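Local coordinates for polyketide synthase (Synechococcus sp., PDB 4GOX), which probably transfers a sulfo group from PAPS to a hydroxyl of a polyketide intermediate on the way to a terminal olefin, as the sulfotransferase domain of an olefin synthase, at residues A45-L50 / L231-D236; P54-L59 / E78-A83; I188-N193 / Q288-Q293. All coordinates share one frame; numbering follows the deposited sequence.

Contact 1. Residues A45-L50 / L231-D236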
ATOM      1  N   ALA A  45       4.954  -3.464 -10.245  1.00 46.21           N
ATOM      2  CA  ALA A  45       5.026  -2.492 -11.354  1.00 48.67           C
ATOM      3  C   ALA A  45       5.705  -3.040 -12.601  1.00 57.03           C
ATOM      4  O   ALA A  45       5.462  -2.533 -13.705  1.00 59.66           O
ATOM      5  CB  ALA A  45       5.747  -1.227 -10.907  1.00 49.61           C
ATOM      6  N   GLY A  46       6.556  -4.052 -12.421  1.00 53.97           N
ATOM      7  CA  GLY A  46       7.255  -4.702 -13.525  1.00 55.89           C
ATOM      8  C   GLY A  46       6.347  -5.588 -14.349  1.00 60.75           C
ATOM      9  O   GLY A  46       6.691  -5.915 -15.478  1.00 64.01           O
ATOM     10  N   HIS A  47       5.181  -5.998 -13.799  1.00 54.91           N
ATOM     11  CA  HIS A  47       4.249  -6.853 -14.532  1.00 55.14           C
ATOM     12  C   HIS A  47       3.497  -6.044 -15.615  1.00 61.12           C
ATOM     13  O   HIS A  47       2.911  -5.003 -15.297  1.00 59.81           O
ATOM     14  CB  HIS A  47       3.269  -7.520 -13.570  1.00 53.66           C
ATOM     15  CG  HIS A  47       2.524  -8.670 -14.164  1.00 58.67           C
ATOM     16  ND1 HIS A  47       1.669  -8.504 -15.240  1.00 62.17           N
ATOM     17  CD2 HIS A  47       2.510  -9.970 -13.792  1.00 61.02           C
ATOM     18  CE1 HIS A  47       1.200  -9.707 -15.515  1.00 63.32           C
ATOM     19  NE2 HIS A  47       1.667 -10.620 -14.662  1.00 62.95           N
ATOM     20  N   PRO A  48       3.473  -6.513 -16.889  1.00 61.21           N
ATOM     21  CA  PRO A  48       2.763  -5.753 -17.932  1.00 62.30           C
ATOM     22  C   PRO A  48       1.228  -5.673 -17.793  1.00 64.76           C
ATOM     23  O   PRO A  48       0.614  -4.799 -18.408  1.00 64.81           O
ATOM     24  CB  PRO A  48       3.204  -6.429 -19.233  1.00 67.45           C
ATOM     25  CG  PRO A  48       3.572  -7.807 -18.842  1.00 72.27           C
ATOM     26  CD  PRO A  48       4.139  -7.706 -17.454  1.00 65.16           C
ATOM     27  N   GLY A  49       0.634  -6.559 -16.994  1.00 59.35           N
ATOM     28  CA  GLY A  49      -0.811  -6.612 -16.800  1.00 58.54           C
ATOM     29  C   GLY A  49      -1.308  -5.895 -15.565  1.00 60.14           C
ATOM     30  O   GLY A  49      -2.491  -5.992 -15.233  1.00 60.33           O
ATOM     31  N   LEU A  50      -0.400  -5.188 -14.864  1.00 53.62           N
ATOM     32  CA  LEU A  50      -0.712  -4.456 -13.633  1.00 50.11           C
ATOM     33  C   LEU A  50      -0.184  -3.049 -13.752  1.00 54.61           C
ATOM     34  O   LEU A  50       0.777  -2.800 -14.482  1.00 56.35           O
ATOM     35  CB  LEU A  50      -0.055  -5.125 -12.381  1.00 47.41           C
ATOM     36  CG  LEU A  50      -0.226  -6.633 -12.165  1.00 51.44           C
ATOM     37  CD1 LEU A  50       0.586  -7.102 -10.972  1.00 50.10           C
ATOM     38  CD2 LEU A  50      -1.671  -7.002 -11.918  1.00 54.67           C
ATOM     39  N   LEU A 231      -4.537 -12.191  -7.884  1.00 49.18           N
ATOM     40  CA  LEU A 231      -4.915 -11.087  -8.770  1.00 49.83           C
ATOM     41  C   LEU A 231      -5.448 -11.539 -10.145  1.00 59.31           C
ATOM     42  O   LEU A 231      -6.006 -10.720 -10.875  1.00 61.09           O
ATOM     43  CB  LEU A 231      -3.728 -10.120  -8.947  1.00 47.47           C
ATOM     44  CG  LEU A 231      -3.189  -9.436  -7.673  1.00 47.10           C
ATOM     45  CD1 LEU A 231      -1.942  -8.629  -7.982  1.00 45.99           C
ATOM     46  CD2 LEU A 231      -4.248  -8.572  -7.001  1.00 44.95           C
ATOM     47  N   GLY A 232      -5.266 -12.820 -10.480  1.00 58.31           N
ATOM     48  CA  GLY A 232      -5.719 -13.400 -11.739  1.00 62.16           C
ATOM     49  C   GLY A 232      -4.815 -13.140 -12.926  1.00 67.88           C
ATOM     50  O   GLY A 232      -5.284 -13.126 -14.067  1.00 70.98           O
ATOM     51  N   VAL A 233      -3.515 -12.935 -12.681  1.00 62.17           N
ATOM     52  CA  VAL A 233      -2.534 -12.730 -13.756  1.00 63.15           C
ATOM     53  C   VAL A 233      -1.511 -13.879 -13.757  1.00 68.86           C
ATOM     54  O   VAL A 233      -1.435 -14.635 -12.787  1.00 68.28           O
ATOM     55  CB  VAL A 233      -1.858 -11.328 -13.720  1.00 64.41           C
ATOM     56  CG1 VAL A 233      -2.880 -10.220 -13.980  1.00 64.55           C
ATOM     57  CG2 VAL A 233      -1.113 -11.087 -12.395  1.00 60.13           C
ATOM     58  N   ASP A 234      -0.745 -14.027 -14.838  1.00 67.57           N
ATOM     59  CA  ASP A 234       0.287 -15.053 -14.880  1.00 69.04           C
ATOM     60  C   ASP A 234       1.545 -14.469 -14.263  1.00 70.89           C
ATOM     61  O   ASP A 234       1.718 -13.250 -14.285  1.00 67.49           O
ATOM     62  CB  ASP A 234       0.568 -15.507 -16.322  1.00 74.84           C
ATOM     63  CG  ASP A 234      -0.568 -16.268 -16.969  1.00 91.98           C
ATOM     64  OD1 ASP A 234      -1.312 -16.965 -16.237  1.00 93.80           O
ATOM     65  OD2 ASP A 234      -0.693 -16.202 -18.210  1.00102.62           O
ATOM     66  N   PHE A 235       2.432 -15.331 -13.732  1.00 68.58           N
ATOM     67  CA  PHE A 235       3.695 -14.874 -13.160  1.00 65.58           C
ATOM     68  C   PHE A 235       4.575 -14.365 -14.314  1.00 70.78           C
ATOM     69  O   PHE A 235       4.529 -14.911 -15.409  1.00 74.06           O
ATOM     70  CB  PHE A 235       4.396 -16.005 -12.367  1.00 67.12           C
ATOM     71  CG  PHE A 235       5.783 -15.654 -11.875  1.00 65.77           C
ATOM     72  CD1 PHE A 235       5.965 -15.002 -10.662  1.00 63.82           C
ATOM     73  CD2 PHE A 235       6.908 -15.963 -12.636  1.00 68.69           C
ATOM     74  CE1 PHE A 235       7.246 -14.651 -10.223  1.00 63.20           C
ATOM     75  CE2 PHE A 235       8.188 -15.609 -12.199  1.00 69.76           C
ATOM     76  CZ  PHE A 235       8.350 -14.965 -10.993  1.00 64.10           C
ATOM     77  N   ASP A 236       5.316 -13.282 -14.073  1.00 65.00           N
ATOM     78  CA  ASP A 236       6.229 -12.666 -15.031  1.00 65.51           C
ATOM     79  C   ASP A 236       7.536 -12.448 -14.289  1.00 66.66           C
ATOM     80  O   ASP A 236       7.527 -11.986 -13.149  1.00 63.61           O
ATOM     81  CB  ASP A 236       5.660 -11.321 -15.520  1.00 66.43           C
ATOM     82  CG  ASP A 236       6.436 -10.688 -16.655  1.00 75.01           C
ATOM     83  OD1 ASP A 236       5.855 -10.516 -17.746  1.00 77.30           O
ATOM     84  OD2 ASP A 236       7.615 -10.342 -16.447  1.00 81.36           O
TER

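Contact 2. Residues P54-L59 / E78-A83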
ATOM      1  N   PRO A  54       3.564   4.921  -7.561  1.00 45.33           N
ATOM      2  CA  PRO A  54       3.829   5.346  -6.172  1.00 43.63           C
ATOM      3  C   PRO A  54       2.522   5.852  -5.528  1.00 45.41           C
ATOM      4  O   PRO A  54       1.566   6.145  -6.245  1.00 44.77           O
ATOM      5  CB  PRO A  54       4.841   6.483  -6.331  1.00 47.43           C
ATOM      6  CG  PRO A  54       4.711   6.949  -7.721  1.00 53.67           C
ATOM      7  CD  PRO A  54       4.191   5.837  -8.544  1.00 48.73           C
ATOM      8  N   GLU A  55       2.462   5.891  -4.189  1.00 41.93           N
ATOM      9  CA  GLU A  55       1.285   6.256  -3.380  1.00 41.06           C
ATOM     10  C   GLU A  55       0.364   7.338  -3.946  1.00 43.15           C
ATOM     11  O   GLU A  55       0.728   8.519  -3.957  1.00 42.57           O
ATOM     12  CB  GLU A  55       1.699   6.622  -1.947  1.00 42.73           C
ATOM     13  CG  GLU A  55       1.899   5.398  -1.075  1.00 52.24           C
ATOM     14  CD  GLU A  55       2.921   5.543   0.028  1.00 71.34           C
ATOM     15  OE1 GLU A  55       3.809   4.666   0.118  1.00 51.94           O
ATOM     16  OE2 GLU A  55       2.777   6.463   0.865  1.00 72.18           O
ATOM     17  N   LEU A  56      -0.826   6.910  -4.425  1.00 38.58           N
ATOM     18  CA  LEU A  56      -1.895   7.794  -4.916  1.00 38.71           C
ATOM     19  C   LEU A  56      -2.521   8.603  -3.781  1.00 42.43           C
ATOM     20  O   LEU A  56      -2.876   9.770  -3.977  1.00 42.53           O
ATOM     21  CB  LEU A  56      -2.970   6.954  -5.639  1.00 38.36           C
ATOM     22  CG  LEU A  56      -2.479   6.176  -6.882  1.00 43.15           C
ATOM     23  CD1 LEU A  56      -3.496   5.127  -7.298  1.00 42.40           C
ATOM     24  CD2 LEU A  56      -2.221   7.133  -8.078  1.00 46.92           C
ATOM     25  N   HIS A  57      -2.664   7.982  -2.573  1.00 38.86           N
ATOM     26  CA  HIS A  57      -3.257   8.615  -1.386  1.00 38.66           C
ATOM     27  C   HIS A  57      -4.622   9.254  -1.684  1.00 40.35           C
ATOM     28  O   HIS A  57      -4.798  10.458  -1.516  1.00 40.74           O
ATOM     29  CB  HIS A  57      -2.273   9.587  -0.667  1.00 41.36           C
ATOM     30  CG  HIS A  57      -2.581   9.724   0.803  1.00 46.19           C
ATOM     31  ND1 HIS A  57      -2.605   8.613   1.647  1.00 46.78           N
ATOM     32  CD2 HIS A  57      -2.958  10.814   1.516  1.00 49.34           C
ATOM     33  CE1 HIS A  57      -2.939   9.075   2.842  1.00 46.59           C
ATOM     34  NE2 HIS A  57      -3.165  10.393   2.812  1.00 48.53           N
ATOM     35  N   LEU A  58      -5.558   8.443  -2.205  1.00 35.60           N
ATOM     36  CA  LEU A  58      -6.911   8.882  -2.605  1.00 35.35           C
ATOM     37  C   LEU A  58      -8.027   8.439  -1.632  1.00 38.57           C
ATOM     38  O   LEU A  58      -8.906   9.228  -1.306  1.00 38.13           O
ATOM     39  CB  LEU A  58      -7.227   8.295  -3.990  1.00 35.45           C
ATOM     40  CG  LEU A  58      -6.433   8.869  -5.189  1.00 39.57           C
ATOM     41  CD1 LEU A  58      -6.622   7.988  -6.439  1.00 38.51           C
ATOM     42  CD2 LEU A  58      -6.868  10.312  -5.465  1.00 37.85           C
ATOM     43  N   LEU A  59      -7.994   7.177  -1.186  1.00 36.24           N
ATOM     44  CA  LEU A  59      -9.021   6.580  -0.317  1.00 35.44           C
ATOM     45  C   LEU A  59      -9.470   7.379   0.923  1.00 38.03           C
ATOM     46  O   LEU A  59     -10.678   7.381   1.164  1.00 39.44           O
ATOM     47  CB  LEU A  59      -8.669   5.120  -0.010  1.00 34.21           C
ATOM     48  CG  LEU A  59      -9.809   4.170   0.395  1.00 38.44           C
ATOM     49  CD1 LEU A  59     -10.795   3.974  -0.762  1.00 39.46           C
ATOM     50  CD2 LEU A  59      -9.247   2.814   0.764  1.00 36.69           C
ATOM     51  N   GLU A  78       1.817  13.007  -4.221  1.00 65.12           N
ATOM     52  CA  GLU A  78       2.528  13.367  -5.463  1.00 65.23           C
ATOM     53  C   GLU A  78       2.602  12.175  -6.431  1.00 66.49           C
ATOM     54  O   GLU A  78       2.837  12.372  -7.628  1.00 68.70           O
ATOM     55  CB  GLU A  78       3.944  13.877  -5.165  1.00 67.71           C
ATOM     56  CG  GLU A  78       4.040  15.390  -5.100  1.00 80.84           C
ATOM     57  CD  GLU A  78       5.290  15.964  -4.456  1.00104.70           C
ATOM     58  OE1 GLU A  78       6.320  15.252  -4.381  1.00 97.30           O
ATOM     59  OE2 GLU A  78       5.236  17.141  -4.031  1.00101.84           O
ATOM     60  N   GLY A  79       2.385  10.968  -5.909  1.00 57.30           N
ATOM     61  CA  GLY A  79       2.339   9.746  -6.696  1.00 55.91           C
ATOM     62  C   GLY A  79       1.216   9.769  -7.717  1.00 56.81           C
ATOM     63  O   GLY A  79       1.294   9.078  -8.741  1.00 55.42           O
ATOM     64  N   LEU A  80       0.140  10.560  -7.427  1.00 50.77           N
ATOM     65  CA  LEU A  80      -0.964  10.741  -8.369  1.00 50.07           C
ATOM     66  C   LEU A  80      -0.431  11.521  -9.599  1.00 56.16           C
ATOM     67  O   LEU A  80      -0.740  11.134 -10.725  1.00 55.98           O
ATOM     68  CB  LEU A  80      -2.161  11.482  -7.743  1.00 48.32           C
ATOM     69  CG  LEU A  80      -3.307  11.841  -8.712  1.00 50.88           C
ATOM     70  CD1 LEU A  80      -4.030  10.594  -9.228  1.00 50.19           C
ATOM     71  CD2 LEU A  80      -4.282  12.831  -8.074  1.00 48.07           C
ATOM     72  N   GLN A  81       0.392  12.575  -9.372  1.00 53.74           N
ATOM     73  CA  GLN A  81       0.998  13.354 -10.463  1.00 56.80           C
ATOM     74  C   GLN A  81       1.869  12.412 -11.312  1.00 65.50           C
ATOM     75  O   GLN A  81       1.653  12.316 -12.524  1.00 66.17           O
ATOM     76  CB  GLN A  81       1.816  14.558  -9.928  1.00 57.76           C
ATOM     77  CG  GLN A  81       0.970  15.760  -9.507  1.00 62.96           C
ATOM     78  CD  GLN A  81       0.458  15.683  -8.066  1.00 86.51           C
ATOM     79  OE1 GLN A  81       0.118  14.609  -7.541  1.00 85.50           O
ATOM     80  NE2 GLN A  81       0.375  16.833  -7.388  1.00 64.65           N
ATOM     81  N   ARG A  82       2.758  11.628 -10.639  1.00 63.72           N
ATOM     82  CA  ARG A  82       3.662  10.663 -11.263  1.00 64.92           C
ATOM     83  C   ARG A  82       2.877   9.650 -12.104  1.00 69.72           C
ATOM     84  O   ARG A  82       3.234   9.415 -13.262  1.00 68.45           O
ATOM     85  CB  ARG A  82       4.556   9.996 -10.204  1.00 67.24           C
ATOM     86  CG  ARG A  82       5.750   9.209 -10.764  1.00 86.40           C
ATOM     87  CD  ARG A  82       6.804  10.114 -11.392  1.00102.64           C
ATOM     88  NE  ARG A  82       7.713   9.391 -12.284  1.00116.43           N
ATOM     89  CZ  ARG A  82       7.501   9.195 -13.582  1.00137.15           C
ATOM     90  NH1 ARG A  82       6.392   9.643 -14.158  1.00124.63           N
ATOM     91  NH2 ARG A  82       8.395   8.543 -14.314  1.00131.17           N
ATOM     92  N   ALA A  83       1.764   9.122 -11.555  1.00 57.93           N
ATOM     93  CA  ALA A  83       0.874   8.191 -12.270  1.00 57.95           C
ATOM     94  C   ALA A  83       0.365   8.794 -13.595  1.00 61.61           C
ATOM     95  O   ALA A  83       0.448   8.141 -14.636  1.00 62.25           O
ATOM     96  CB  ALA A  83      -0.317   7.818 -11.393  1.00 56.23           C
TER

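Contact 3. Residues I188-N193 / Q288-Q293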
ATOM      1  N   ILE A 188       0.940   1.747  15.969  1.00 38.82           N
ATOM      2  CA  ILE A 188       0.688   1.839  14.538  1.00 38.43           C
ATOM      3  C   ILE A 188       0.704   0.456  13.878  1.00 39.53           C
ATOM      4  O   ILE A 188      -0.215   0.152  13.127  1.00 37.91           O
ATOM      5  CB  ILE A 188       1.625   2.862  13.831  1.00 43.72           C
ATOM      6  CG1 ILE A 188       1.300   4.307  14.306  1.00 46.66           C
ATOM      7  CG2 ILE A 188       1.449   2.784  12.305  1.00 44.86           C
ATOM      8  CD1 ILE A 188       2.290   5.360  13.778  1.00 55.22           C
ATOM      9  N   TRP A 189       1.682  -0.407  14.220  1.00 35.76           N
ATOM     10  CA  TRP A 189       1.719  -1.765  13.669  1.00 34.22           C
ATOM     11  C   TRP A 189       0.457  -2.538  14.079  1.00 36.42           C
ATOM     12  O   TRP A 189      -0.177  -3.220  13.262  1.00 33.39           O
ATOM     13  CB  TRP A 189       2.962  -2.518  14.198  1.00 33.78           C
ATOM     14  CG  TRP A 189       3.083  -3.900  13.628  1.00 32.81           C
ATOM     15  CD1 TRP A 189       3.676  -4.257  12.455  1.00 34.71           C
ATOM     16  CD2 TRP A 189       2.558  -5.098  14.197  1.00 32.83           C
ATOM     17  NE1 TRP A 189       3.586  -5.621  12.277  1.00 33.60           N
ATOM     18  CE2 TRP A 189       2.920  -6.165  13.339  1.00 34.99           C
ATOM     19  CE3 TRP A 189       1.880  -5.393  15.402  1.00 34.25           C
ATOM     20  CZ2 TRP A 189       2.535  -7.486  13.586  1.00 33.51           C
ATOM     21  CZ3 TRP A 189       1.499  -6.703  15.644  1.00 36.00           C
ATOM     22  CH2 TRP A 189       1.838  -7.730  14.752  1.00 36.65           C
ATOM     23  N   ARG A 190       0.106  -2.438  15.360  1.00 34.46           N
ATOM     24  CA  ARG A 190      -1.025  -3.155  15.913  1.00 34.82           C
ATOM     25  C   ARG A 190      -2.338  -2.637  15.310  1.00 39.31           C
ATOM     26  O   ARG A 190      -3.136  -3.432  14.822  1.00 37.70           O
ATOM     27  CB  ARG A 190      -1.013  -3.044  17.443  1.00 34.92           C
ATOM     28  CG  ARG A 190      -2.099  -3.853  18.152  1.00 37.40           C
ATOM     29  CD  ARG A 190      -2.068  -3.646  19.646  1.00 40.67           C
ATOM     30  NE  ARG A 190      -2.356  -2.260  20.009  1.00 39.67           N
ATOM     31  CZ  ARG A 190      -1.501  -1.456  20.624  1.00 51.25           C
ATOM     32  NH1 ARG A 190      -0.309  -1.906  20.999  1.00 41.62           N
ATOM     33  NH2 ARG A 190      -1.833  -0.202  20.885  1.00 39.23           N
ATOM     34  N   THR A 191      -2.557  -1.315  15.350  1.00 38.94           N
ATOM     35  CA  THR A 191      -3.770  -0.676  14.823  1.00 39.36           C
ATOM     36  C   THR A 191      -4.010  -1.062  13.360  1.00 39.21           C
ATOM     37  O   THR A 191      -5.094  -1.544  13.030  1.00 36.05           O
ATOM     38  CB  THR A 191      -3.691   0.845  15.018  1.00 47.06           C
ATOM     39  OG1 THR A 191      -3.493   1.096  16.416  1.00 49.07           O
ATOM     40  CG2 THR A 191      -4.923   1.579  14.477  1.00 41.59           C
ATOM     41  N   SER A 192      -2.987  -0.869  12.507  1.00 35.66           N
ATOM     42  CA  SER A 192      -3.071  -1.176  11.073  1.00 35.01           C
ATOM     43  C   SER A 192      -3.383  -2.634  10.832  1.00 36.23           C
ATOM     44  O   SER A 192      -4.306  -2.943  10.084  1.00 35.83           O
ATOM     45  CB  SER A 192      -1.764  -0.834  10.353  1.00 36.55           C
ATOM     46  OG  SER A 192      -1.580   0.559  10.451  1.00 52.81           O
ATOM     47  N   ASN A 193      -2.580  -3.519  11.426  1.00 31.49           N
ATOM     48  CA  ASN A 193      -2.730  -4.936  11.220  1.00 31.95           C
ATOM     49  C   ASN A 193      -4.054  -5.449  11.680  1.00 36.50           C
ATOM     50  O   ASN A 193      -4.664  -6.226  10.955  1.00 36.03           O
ATOM     51  CB  ASN A 193      -1.529  -5.717  11.738  1.00 34.08           C
ATOM     52  CG  ASN A 193      -0.365  -5.552  10.795  1.00 44.64           C
ATOM     53  OD1 ASN A 193      -0.487  -5.829   9.610  1.00 32.52           O
ATOM     54  ND2 ASN A 193       0.729  -4.949  11.246  1.00 34.78           N
ATOM     55  N   GLN A 288       2.877  -5.027  24.035  1.00 53.79           N
ATOM     56  CA  GLN A 288       1.629  -5.122  24.814  1.00 52.79           C
ATOM     57  C   GLN A 288       0.970  -6.479  24.575  1.00 54.39           C
ATOM     58  O   GLN A 288       1.276  -7.151  23.586  1.00 51.72           O
ATOM     59  CB  GLN A 288       0.666  -3.954  24.508  1.00 51.72           C
ATOM     60  CG  GLN A 288       1.250  -2.566  24.808  1.00 56.93           C
ATOM     61  CD  GLN A 288       1.724  -2.415  26.238  1.00 71.70           C
ATOM     62  OE1 GLN A 288       2.900  -2.153  26.514  1.00 70.46           O
ATOM     63  NE2 GLN A 288       0.843  -2.621  27.184  1.00 66.73           N
ATOM     64  N   LEU A 289       0.092  -6.894  25.487  1.00 53.92           N
ATOM     65  CA  LEU A 289      -0.587  -8.182  25.388  1.00 54.71           C
ATOM     66  C   LEU A 289      -1.352  -8.396  24.072  1.00 53.40           C
ATOM     67  O   LEU A 289      -1.146  -9.433  23.451  1.00 53.48           O
ATOM     68  CB  LEU A 289      -1.401  -8.496  26.657  1.00 58.34           C
ATOM     69  CG  LEU A 289      -0.727  -9.469  27.661  1.00 68.48           C
ATOM     70  CD1 LEU A 289       0.772  -9.145  27.921  1.00 70.67           C
ATOM     71  CD2 LEU A 289      -1.459  -9.499  28.981  1.00 72.09           C
ATOM     72  N   ASP A 290      -2.115  -7.397  23.574  1.00 45.61           N
ATOM     73  CA  ASP A 290      -2.788  -7.565  22.282  1.00 42.47           C
ATOM     74  C   ASP A 290      -1.844  -7.496  21.096  1.00 44.91           C
ATOM     75  O   ASP A 290      -2.173  -8.032  20.038  1.00 41.51           O
ATOM     76  CB  ASP A 290      -3.983  -6.625  22.073  1.00 43.24           C
ATOM     77  CG  ASP A 290      -3.782  -5.143  22.321  1.00 44.63           C
ATOM     78  OD1 ASP A 290      -2.771  -4.772  22.982  1.00 45.93           O
ATOM     79  OD2 ASP A 290      -4.693  -4.377  21.991  1.00 42.12           O
ATOM     80  N   THR A 291      -0.673  -6.841  21.252  1.00 43.59           N
ATOM     81  CA  THR A 291       0.310  -6.826  20.151  1.00 41.35           C
ATOM     82  C   THR A 291       0.846  -8.250  19.988  1.00 44.89           C
ATOM     83  O   THR A 291       0.997  -8.713  18.868  1.00 41.91           O
ATOM     84  CB  THR A 291       1.465  -5.849  20.392  1.00 45.20           C
ATOM     85  OG1 THR A 291       0.943  -4.571  20.723  1.00 42.70           O
ATOM     86  CG2 THR A 291       2.379  -5.718  19.171  1.00 40.16           C
ATOM     87  N   ILE A 292       1.048  -8.954  21.106  1.00 46.52           N
ATOM     88  CA  ILE A 292       1.536 -10.334  21.116  1.00 48.95           C
ATOM     89  C   ILE A 292       0.493 -11.255  20.474  1.00 51.37           C
ATOM     90  O   ILE A 292       0.849 -12.000  19.562  1.00 49.15           O
ATOM     91  CB  ILE A 292       1.959 -10.778  22.538  1.00 55.96           C
ATOM     92  CG1 ILE A 292       3.170  -9.960  23.036  1.00 57.94           C
ATOM     93  CG2 ILE A 292       2.255 -12.284  22.601  1.00 59.04           C
ATOM     94  CD1 ILE A 292       3.346  -9.966  24.582  1.00 68.81           C
ATOM     95  N   GLN A 293      -0.789 -11.171  20.918  1.00 47.59           N
ATOM     96  CA  GLN A 293      -1.880 -11.982  20.362  1.00 47.53           C
ATOM     97  C   GLN A 293      -1.975 -11.789  18.818  1.00 48.99           C
ATOM     98  O   GLN A 293      -2.018 -12.768  18.072  1.00 49.25           O
ATOM     99  CB  GLN A 293      -3.226 -11.707  21.080  1.00 49.84           C
ATOM    100  CG  GLN A 293      -3.181 -12.003  22.604  1.00 59.52           C
ATOM    101  CD  GLN A 293      -4.475 -11.941  23.436  1.00 77.00           C
ATOM    102  OE1 GLN A 293      -4.481 -12.320  24.618  1.00 72.33           O
ATOM    103  NE2 GLN A 293      -5.588 -11.487  22.879  1.00 55.12           N
TER

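Contact 1. Residues A45-L50 / L231-D236
His47 NE2 donates a hydrogen bond of 2.7 Å to Asp234 O, and this bond fastens the type I beta turn His47-Leu50 to the chain that leaves helix 220-231. The turn leads into edge strand 50-51 of the parallel sheet of this P-loop-related sulfotransferase fold. The oxygen lies 6° out of the imidazole plane, and the donor stands nearly in line with the carbonyl, at 168° at the oxygen. The other ring nitrogen works inside the turn: Gly49 N donates to His47 ND1 across 2.8 Å, again at the ring edge. With both nitrogens engaged the imidazole can hardly rotate, and an accepting ND1 beside a donating NE2 is consistent with a neutral ring. Histidine suits the place because its two nitrogens serve the turn and the neighbouring loop at once. The ring reaches across because CG stands trans to the backbone N (chi1 -165°).

Around this polar link the packing is largely of carbon on carbon. Val233 CG2 meets His47 NE2 obliquely at 3.6 Å, while Val233 CG1 turns to Leu50 CD2, 4.0 Å off; a beta-branched side chain can thus serve the ring with one methyl and the leucine with the other. Deeper in, Leu50 CD1 reaches Leu231 CD1 at 4.2 Å, and both leucines also touch Leu124 of strand 124-129. Gly232 has a positive phi, a conformation that glycine adopts easily, and here the chain turns out of the helix. Farther along, Asp236 CB makes an off-centre CH-pi contact with the His47 ring, 4.2 Å from its centroid. Its carboxylate divides its two oxygens: OD2 accepts from Ala238 N, whereas Asp236 OD1 rests 3.3 Å from Pro48 CD.

Contact 2. Residues P54-L59 / E78-A83
Pro54 begins the contact by laying its ring on the first turn of helix 79-88: Pro54 CG lies 3.8 Å from Gly79 CA and 3.9 Å from Arg82 CG. A rigid, apolar proline fits against the aliphatic base of an arginine whose less well ordered end is modelled with NE in a salt bridge to Asp250. This is the packing of a loop, running from strand 50-51 to helix 64-71, on a helix in the sulfotransferase core.

Next, Glu55 offers its backbone: Glu55 O sits 3.4 Å from Gly79 CA in a CA-H...O contact. Lacking a side chain, Gly79 lets the two backbones come this close. The Glu55 side chain goes elsewhere, with OE1 in a salt bridge to Lys128, and lies about 6 Å from the bound adenosine-3'-5'-diphosphate, so the loop backs onto the nucleotide site.

Leu56 packs through one methyl, CD2, which touches Leu80 CA at 3.8 Å, Ala83 CB at 3.9 Å and Leu80 CD1 at 4.1 Å; the small alanine, one turn beyond Gly79, keeps the helix surface low where this methyl lands. Farther on, Leu58 CD2 approaches Leu80 CD2 more loosely, at 4.5 Å, and the Leu58 side chain also packs on helix 109-119.

No hydrogen bond crosses between the segments. Between these two segments, then, cohesion comes mainly from fitted carbon surfaces and one CA-H...O contact, while the charged ends of Glu55 and Arg82 find their partners outside the contact.

Contact 3. Residues I188-N193 / Q288-Q293
Arg190 NH1 donates to Thr291 OG1 at 3.0 Å, a fairly straight bond (163° at the hydrogen) that lies in the guanidinium plane and joins helix 181-202 to the first turn of helix 289-297. Thr291 OG1 is gripped twice, for it is also hydrogen-bonded to Glu186 OE1; a hydroxyl suits a place where one oxygen can accept and donate. The same Glu186 OE1 takes up Gln288 N at the N-cap position, serving the second helix's start.

Asp290 adds charge rather than a directed bond. Its OD2 is 3.7 Å from Arg190 NE, a long salt bridge in which the oxygen lies well out of the guanidinium plane and no N-H points at it, although the two flat groups are only 11° from parallel. Arginine's long chain, bent at chi3, reaches both partners, and its CD lies 3.5 Å from Asp290 CG.

Thr291 also turns its methyl to the indole, with CG2 at 3.8 Å from Trp189 CZ3. Trp189 NE1 is satisfied by Arg156 O, while Asn193 gives a weak bond from ND2 to Trp189 O and uses OD1 for His153 NE2.

The short helical segments cross at 53° with their axes 10.0 Å apart. Large and mostly apolar, Trp189 packs against Leu294 and Ala295 of helix 289-297 and against Pro158 and Val161 of helix 158-167; Asn193 reaches His153 on strand 149-155.

Overall arrangement
The three contacts lie at separate places around a P-loop-type fold built on a parallel sheet. Segment 45-50 is followed closely by 54-59, so contacts 1 and 2 follow each other around edge strand 50-51, with centres about 20 Å apart; contact 2 opens and closes within the chain that contact 1 spans. Contact 3 lies across the chain's centre, about 32 Å from contact 1 and about 28 Å from contact 2 between centres. Its segment 188-193 precedes 231-236, and 288-293 follows it, so contacts 1 and 3 interleave along the sequence. Contact 3 ties the C-terminal helix 289-297 to helix 181-202. The Glu55 side chain of contact 2 comes within about 6 Å of the nucleotide, that of Trp189 in contact 3 being about 10 Å away.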